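Long-range contact in deferrochelatase (Vibrio cholerae, PDB 5DE0), which binds heme b and probably works as a dye-decolorizing (DyP-type) peroxidase: residues His30-Pro41 against Val295-Lys303. Numbering follows the deposited sequence.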
ATOM      1  N   HIS B  30      27.978   2.509   9.859  1.00 28.60           N
ATOM      2  CA  HIS B  30      27.966   2.707   8.413  1.00 28.40           C
ATOM      3  C   HIS B  30      28.490   1.502   7.630  1.00 28.17           C
ATOM      4  O   HIS B  30      28.004   1.207   6.540  1.00 27.54           O
ATOM      5  CB  HIS B  30      28.784   3.950   8.053  1.00 29.49           C
ATOM      6  CG  HIS B  30      28.195   5.230   8.559  1.00 29.37           C
ATOM      7  ND1 HIS B  30      28.004   5.485   9.900  1.00 29.14           N
ATOM      8  CD2 HIS B  30      27.755   6.330   7.901  1.00 30.02           C
ATOM      9  CE1 HIS B  30      27.470   6.685  10.046  1.00 29.63           C
ATOM     10  NE2 HIS B  30      27.310   7.218   8.849  1.00 29.81           N
ATOM     11  N   ALA B  31      29.479   0.806   8.185  1.00 29.68           N
ATOM     12  CA  ALA B  31      30.062  -0.349   7.510  1.00 28.99           C
ATOM     13  C   ALA B  31      29.069  -1.508   7.472  1.00 28.43           C
ATOM     14  O   ALA B  31      29.001  -2.244   6.484  1.00 29.18           O
ATOM     15  CB  ALA B  31      31.348  -0.773   8.188  1.00 29.31           C
ATOM     16  N   HIS B  32      28.300  -1.665   8.546  1.00 28.28           N
ATOM     17  CA  HIS B  32      27.300  -2.723   8.618  1.00 28.85           C
ATOM     18  C   HIS B  32      26.156  -2.425   7.651  1.00 27.54           C
ATOM     19  O   HIS B  32      25.589  -3.336   7.040  1.00 27.79           O
ATOM     20  CB  HIS B  32      26.758  -2.873  10.044  1.00 29.44           C
ATOM     21  CG  HIS B  32      27.810  -3.165  11.074  1.00 30.84           C
ATOM     22  ND1 HIS B  32      29.156  -3.130  10.799  1.00 31.34           N
ATOM     23  CD2 HIS B  32      27.698  -3.490  12.386  1.00 32.50           C
ATOM     24  CE1 HIS B  32      29.837  -3.419  11.898  1.00 32.85           C
ATOM     25  NE2 HIS B  32      28.976  -3.643  12.870  1.00 33.73           N
ATOM     26  N   VAL B  33      25.827  -1.143   7.515  1.00 26.85           N
ATOM     27  CA  VAL B  33      24.754  -0.711   6.632  1.00 26.17           C
ATOM     28  C   VAL B  33      25.120  -0.930   5.166  1.00 25.09           C
ATOM     29  O   VAL B  33      24.308  -1.434   4.387  1.00 23.85           O
ATOM     30  CB  VAL B  33      24.408   0.771   6.857  1.00 26.94           C
ATOM     31  CG1 VAL B  33      23.357   1.222   5.859  1.00 26.15           C
ATOM     32  CG2 VAL B  33      23.923   0.989   8.283  1.00 27.18           C
ATOM     33  N   LEU B  34      26.343  -0.553   4.801  1.00 25.66           N
ATOM     34  CA  LEU B  34      26.831  -0.732   3.435  1.00 25.38           C
ATOM     35  C   LEU B  34      26.819  -2.203   3.027  1.00 26.78           C
ATOM     36  O   LEU B  34      26.418  -2.545   1.911  1.00 25.57           O
ATOM     37  CB  LEU B  34      28.242  -0.161   3.290  1.00 27.07           C
ATOM     38  CG  LEU B  34      28.882  -0.275   1.903  1.00 27.94           C
ATOM     39  CD1 LEU B  34      27.985   0.360   0.850  1.00 28.39           C
ATOM     40  CD2 LEU B  34      30.260   0.369   1.892  1.00 31.63           C
ATOM     41  N   GLN B  35      27.259  -3.068   3.938  1.00 25.85           N
ATOM     42  CA  GLN B  35      27.266  -4.506   3.696  1.00 26.18           C
ATOM     43  C   GLN B  35      25.858  -5.020   3.440  1.00 24.42           C
ATOM     44  O   GLN B  35      25.630  -5.793   2.508  1.00 24.28           O
ATOM     45  CB  GLN B  35      27.885  -5.254   4.880  1.00 28.44           C
ATOM     46  CG  GLN B  35      29.389  -5.089   5.008  1.00 31.09           C
ATOM     47  CD  GLN B  35      29.977  -5.961   6.104  1.00 40.28           C
ATOM     48  OE1 GLN B  35      29.281  -6.783   6.699  1.00 37.05           O
ATOM     49  NE2 GLN B  35      31.265  -5.783   6.377  1.00 38.50           N
ATOM     50  N   ALA B  36      24.918  -4.590   4.275  1.00 23.59           N
ATOM     51  CA  ALA B  36      23.523  -4.992   4.144  1.00 23.47           C
ATOM     52  C   ALA B  36      22.923  -4.527   2.818  1.00 22.67           C
ATOM     53  O   ALA B  36      22.073  -5.205   2.243  1.00 22.39           O
ATOM     54  CB  ALA B  36      22.711  -4.456   5.307  1.00 23.80           C
ATOM     55  N   LEU B  37      23.368  -3.371   2.334  1.00 23.50           N
ATOM     56  CA  LEU B  37      22.891  -2.852   1.054  1.00 22.52           C
ATOM     57  C   LEU B  37      23.473  -3.653  -0.107  1.00 23.19           C
ATOM     58  O   LEU B  37      22.796  -3.903  -1.106  1.00 23.84           O
ATOM     59  CB  LEU B  37      23.245  -1.370   0.905  1.00 21.97           C
ATOM     60  CG  LEU B  37      22.536  -0.412   1.864  1.00 21.91           C
ATOM     61  CD1 LEU B  37      23.061   1.002   1.692  1.00 22.98           C
ATOM     62  CD2 LEU B  37      21.030  -0.455   1.657  1.00 21.71           C
ATOM     63  N   LYS B  38      24.732  -4.055   0.032  1.00 23.13           N
ATOM     64  CA  LYS B  38      25.399  -4.853  -0.989  1.00 23.91           C
ATOM     65  C   LYS B  38      24.788  -6.241  -1.123  1.00 23.67           C
ATOM     66  O   LYS B  38      24.865  -6.861  -2.184  1.00 22.26           O
ATOM     67  CB  LYS B  38      26.888  -4.995  -0.676  1.00 25.01           C
ATOM     68  CG  LYS B  38      27.703  -3.734  -0.836  1.00 26.93           C
ATOM     69  CD  LYS B  38      29.176  -4.055  -0.674  1.00 29.40           C
ATOM     70  CE  LYS B  38      30.018  -2.804  -0.698  1.00 31.35           C
ATOM     71  NZ  LYS B  38      31.470  -3.132  -0.643  1.00 33.88           N
ATOM     72  N   ALA B  39      24.200  -6.730  -0.035  1.00 22.34           N
ATOM     73  CA  ALA B  39      23.660  -8.083   0.005  1.00 22.59           C
ATOM     74  C   ALA B  39      22.242  -8.148  -0.554  1.00 22.40           C
ATOM     75  O   ALA B  39      21.649  -9.224  -0.638  1.00 21.93           O
ATOM     76  CB  ALA B  39      23.690  -8.617   1.430  1.00 22.16           C
ATOM     77  N   LEU B  40      21.700  -6.994  -0.932  1.00 22.70           N
ATOM     78  CA  LEU B  40      20.356  -6.936  -1.501  1.00 21.39           C
ATOM     79  C   LEU B  40      20.220  -7.686  -2.837  1.00 21.13           C
ATOM     80  O   LEU B  40      19.263  -8.444  -3.004  1.00 20.80           O
ATOM     81  CB  LEU B  40      19.908  -5.479  -1.663  1.00 21.19           C
ATOM     82  CG  LEU B  40      19.522  -4.760  -0.371  1.00 21.45           C
ATOM     83  CD1 LEU B  40      19.071  -3.336  -0.654  1.00 20.87           C
ATOM     84  CD2 LEU B  40      18.434  -5.536   0.357  1.00 21.69           C
ATOM     85  N   PRO B  41      21.162  -7.487  -3.789  1.00 21.76           N
ATOM     86  CA  PRO B  41      21.051  -8.251  -5.040  1.00 21.50           C
ATOM     87  C   PRO B  41      21.025  -9.768  -4.843  1.00 23.00           C
ATOM     88  O   PRO B  41      20.261 -10.457  -5.519  1.00 22.50           O
ATOM     89  CB  PRO B  41      22.307  -7.840  -5.811  1.00 22.33           C
ATOM     90  CG  PRO B  41      22.610  -6.481  -5.323  1.00 22.36           C
ATOM     91  CD  PRO B  41      22.249  -6.490  -3.868  1.00 21.85           C
ATOM     92  N   VAL B 295      29.053  -4.147 -10.345  1.00 30.21           N
ATOM     93  CA  VAL B 295      30.435  -4.362  -9.932  1.00 31.55           C
ATOM     94  C   VAL B 295      30.898  -3.300  -8.940  1.00 32.03           C
ATOM     95  O   VAL B 295      31.415  -3.626  -7.872  1.00 33.99           O
ATOM     96  CB  VAL B 295      31.390  -4.371 -11.141  1.00 31.43           C
ATOM     97  CG1 VAL B 295      32.835  -4.463 -10.679  1.00 33.23           C
ATOM     98  CG2 VAL B 295      31.051  -5.524 -12.073  1.00 32.49           C
ATOM     99  N   MET B 296      30.709  -2.033  -9.294  1.00 31.36           N
ATOM    100  CA  MET B 296      31.124  -0.934  -8.429  1.00 31.95           C
ATOM    101  C   MET B 296      30.410  -0.993  -7.082  1.00 32.57           C
ATOM    102  O   MET B 296      31.012  -0.726  -6.043  1.00 33.54           O
ATOM    103  CB  MET B 296      30.867   0.417  -9.102  1.00 29.98           C
ATOM    104  CG  MET B 296      31.132   1.609  -8.192  1.00 31.20           C
ATOM    105  SD  MET B 296      31.081   3.201  -9.034  1.00 32.11           S
ATOM    106  CE  MET B 296      32.524   3.073 -10.086  1.00 35.73           C
ATOM    107  N   LEU B 297      29.131  -1.356  -7.107  1.00 31.04           N
ATOM    108  CA  LEU B 297      28.341  -1.487  -5.888  1.00 31.00           C
ATOM    109  C   LEU B 297      28.981  -2.471  -4.913  1.00 31.97           C
ATOM    110  O   LEU B 297      29.010  -2.235  -3.707  1.00 31.51           O
ATOM    111  CB  LEU B 297      26.913  -1.930  -6.220  1.00 28.98           C
ATOM    112  CG  LEU B 297      25.991  -2.190  -5.025  1.00 27.36           C
ATOM    113  CD1 LEU B 297      25.847  -0.938  -4.173  1.00 26.93           C
ATOM    114  CD2 LEU B 297      24.628  -2.689  -5.488  1.00 25.93           C
ATOM    115  N   GLN B 298      29.503  -3.572  -5.445  1.00 31.98           N
ATOM    116  CA  GLN B 298      30.136  -4.593  -4.619  1.00 33.62           C
ATOM    117  C   GLN B 298      31.571  -4.216  -4.253  1.00 35.48           C
ATOM    118  O   GLN B 298      32.183  -4.848  -3.392  1.00 36.74           O
ATOM    119  CB  GLN B 298      30.115  -5.946  -5.337  1.00 32.13           C
ATOM    120  CG  GLN B 298      28.717  -6.451  -5.652  1.00 31.30           C
ATOM    121  CD  GLN B 298      27.874  -6.655  -4.407  1.00 29.83           C
ATOM    122  OE1 GLN B 298      28.344  -7.202  -3.409  1.00 32.06           O
ATOM    123  NE2 GLN B 298      26.623  -6.209  -4.458  1.00 28.26           N
ATOM    124  N   GLU B 299      32.101  -3.186  -4.906  1.00 36.20           N
ATOM    125  CA  GLU B 299      33.477  -2.757  -4.670  1.00 38.77           C
ATOM    126  C   GLU B 299      33.560  -1.485  -3.832  1.00 38.33           C
ATOM    127  O   GLU B 299      34.652  -1.026  -3.503  1.00 40.55           O
ATOM    128  CB  GLU B 299      34.206  -2.540  -6.000  1.00 41.13           C
ATOM    129  CG  GLU B 299      34.440  -3.810  -6.802  1.00 44.02           C
ATOM    130  CD  GLU B 299      35.377  -4.782  -6.110  1.00 48.69           C
ATOM    131  OE1 GLU B 299      36.174  -4.341  -5.253  1.00 53.73           O
ATOM    132  OE2 GLU B 299      35.320  -5.990  -6.423  1.00 53.58           O
ATOM    133  N   LEU B 300      32.410  -0.911  -3.499  1.00 36.50           N
ATOM    134  CA  LEU B 300      32.376   0.306  -2.695  1.00 38.04           C
ATOM    135  C   LEU B 300      32.857   0.030  -1.279  1.00 39.00           C
ATOM    136  O   LEU B 300      32.459  -0.952  -0.659  1.00 37.62           O
ATOM    137  CB  LEU B 300      30.964   0.898  -2.660  1.00 36.96           C
ATOM    138  CG  LEU B 300      30.483   1.603  -3.928  1.00 39.73           C
ATOM    139  CD1 LEU B 300      29.021   2.011  -3.797  1.00 34.28           C
ATOM    140  CD2 LEU B 300      31.356   2.810  -4.236  1.00 37.51           C
ATOM    141  N   THR B 301      33.723   0.897  -0.769  1.00 42.11           N
ATOM    142  CA  THR B 301      34.230   0.756   0.591  1.00 43.41           C
ATOM    143  C   THR B 301      34.322   2.110   1.287  1.00 46.18           C
ATOM    144  O   THR B 301      34.585   3.131   0.649  1.00 46.77           O
ATOM    145  CB  THR B 301      35.621   0.078   0.617  1.00 45.35           C
ATOM    146  OG1 THR B 301      36.455   0.656  -0.395  1.00 46.39           O
ATOM    147  CG2 THR B 301      35.494  -1.420   0.372  1.00 42.86           C
ATOM    148  N   LEU B 302      34.104   2.111   2.599  1.00 44.91           N
ATOM    149  CA  LEU B 302      34.182   3.337   3.383  1.00 45.61           C
ATOM    150  C   LEU B 302      35.633   3.744   3.629  1.00 48.35           C
ATOM    151  O   LEU B 302      36.545   2.922   3.522  1.00 49.62           O
ATOM    152  CB  LEU B 302      33.447   3.171   4.711  1.00 44.50           C
ATOM    153  CG  LEU B 302      31.941   2.926   4.608  1.00 39.50           C
ATOM    154  CD1 LEU B 302      31.359   2.643   5.977  1.00 35.68           C
ATOM    155  CD2 LEU B 302      31.239   4.110   3.964  1.00 41.47           C
ATOM    156  N   LYS B 303      35.840   5.016   3.957  1.00 49.13           N
ATOM    157  CA  LYS B 303      37.183   5.538   4.163  1.00 49.75           C
ATOM    158  C   LYS B 303      37.496   5.677   5.649  1.00 49.98           C
ATOM    159  O   LYS B 303      38.596   5.336   6.094  1.00 49.94           O
ATOM    160  CB  LYS B 303      37.343   6.884   3.456  1.00 50.80           C
ATOM    161  CG  LYS B 303      36.536   8.015   4.079  1.00 50.90           C
ATOM    162  CD  LYS B 303      36.276   9.132   3.075  1.00 49.49           C
ATOM    163  CE  LYS B 303      37.559   9.638   2.433  1.00 51.22           C
ATOM    164  NZ  LYS B 303      37.290  10.696   1.419  1.00 50.55           N
TER
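L302 and L34 form the apolar centre, the two side chains passing alongside one another and pointing opposite ways, with CD2 of L34 4.1 Å from CG of L302. The CD1 methyl of L302 lies against the first turn of helix 30-38, 3.6 Å from CB of H30 and 3.4 Å from the backbone N of A31. L34 has chi1 at -180°, CG trans to N, which carries CD2 across to the 300-302 backbone, where it also rests against the carbonyl O of L300. Beyond the end of helix 30-38, at the start of helix 40-50, CG of P41 meets CD2 of L297 more loosely, at 4.3 Å.

Between these patches K38 reaches over to the C-terminal segment, its chain fully extended beyond CG and its methylenes running over the carbonyl O of L297. NZ ends among the backbone carbonyls of Q298 and L300: it bonds weakly to O of Q298 and sits 2.4 Å from O of L300, too short to be taken literally. Q298 answers from the opposite segment. Bent at chi2 (-61°), its side chain turns back so that NE2 donates to O of K38 at 2.9 Å; the bond is nearly straight (170°) and meets a lone pair in the carbonyl plane. The backbone end of K38 is thus firmly bonded, the ammonium end less certainly.

The contact lies far out on the N-terminal ferredoxin-like half of the DyP fold. Helix 30-38 packs L37 on strands 57-62 and 98-104, while L297 and L300 cover F62 of strand 57-62, bringing the chain's C-terminal end onto the N-terminal sheet.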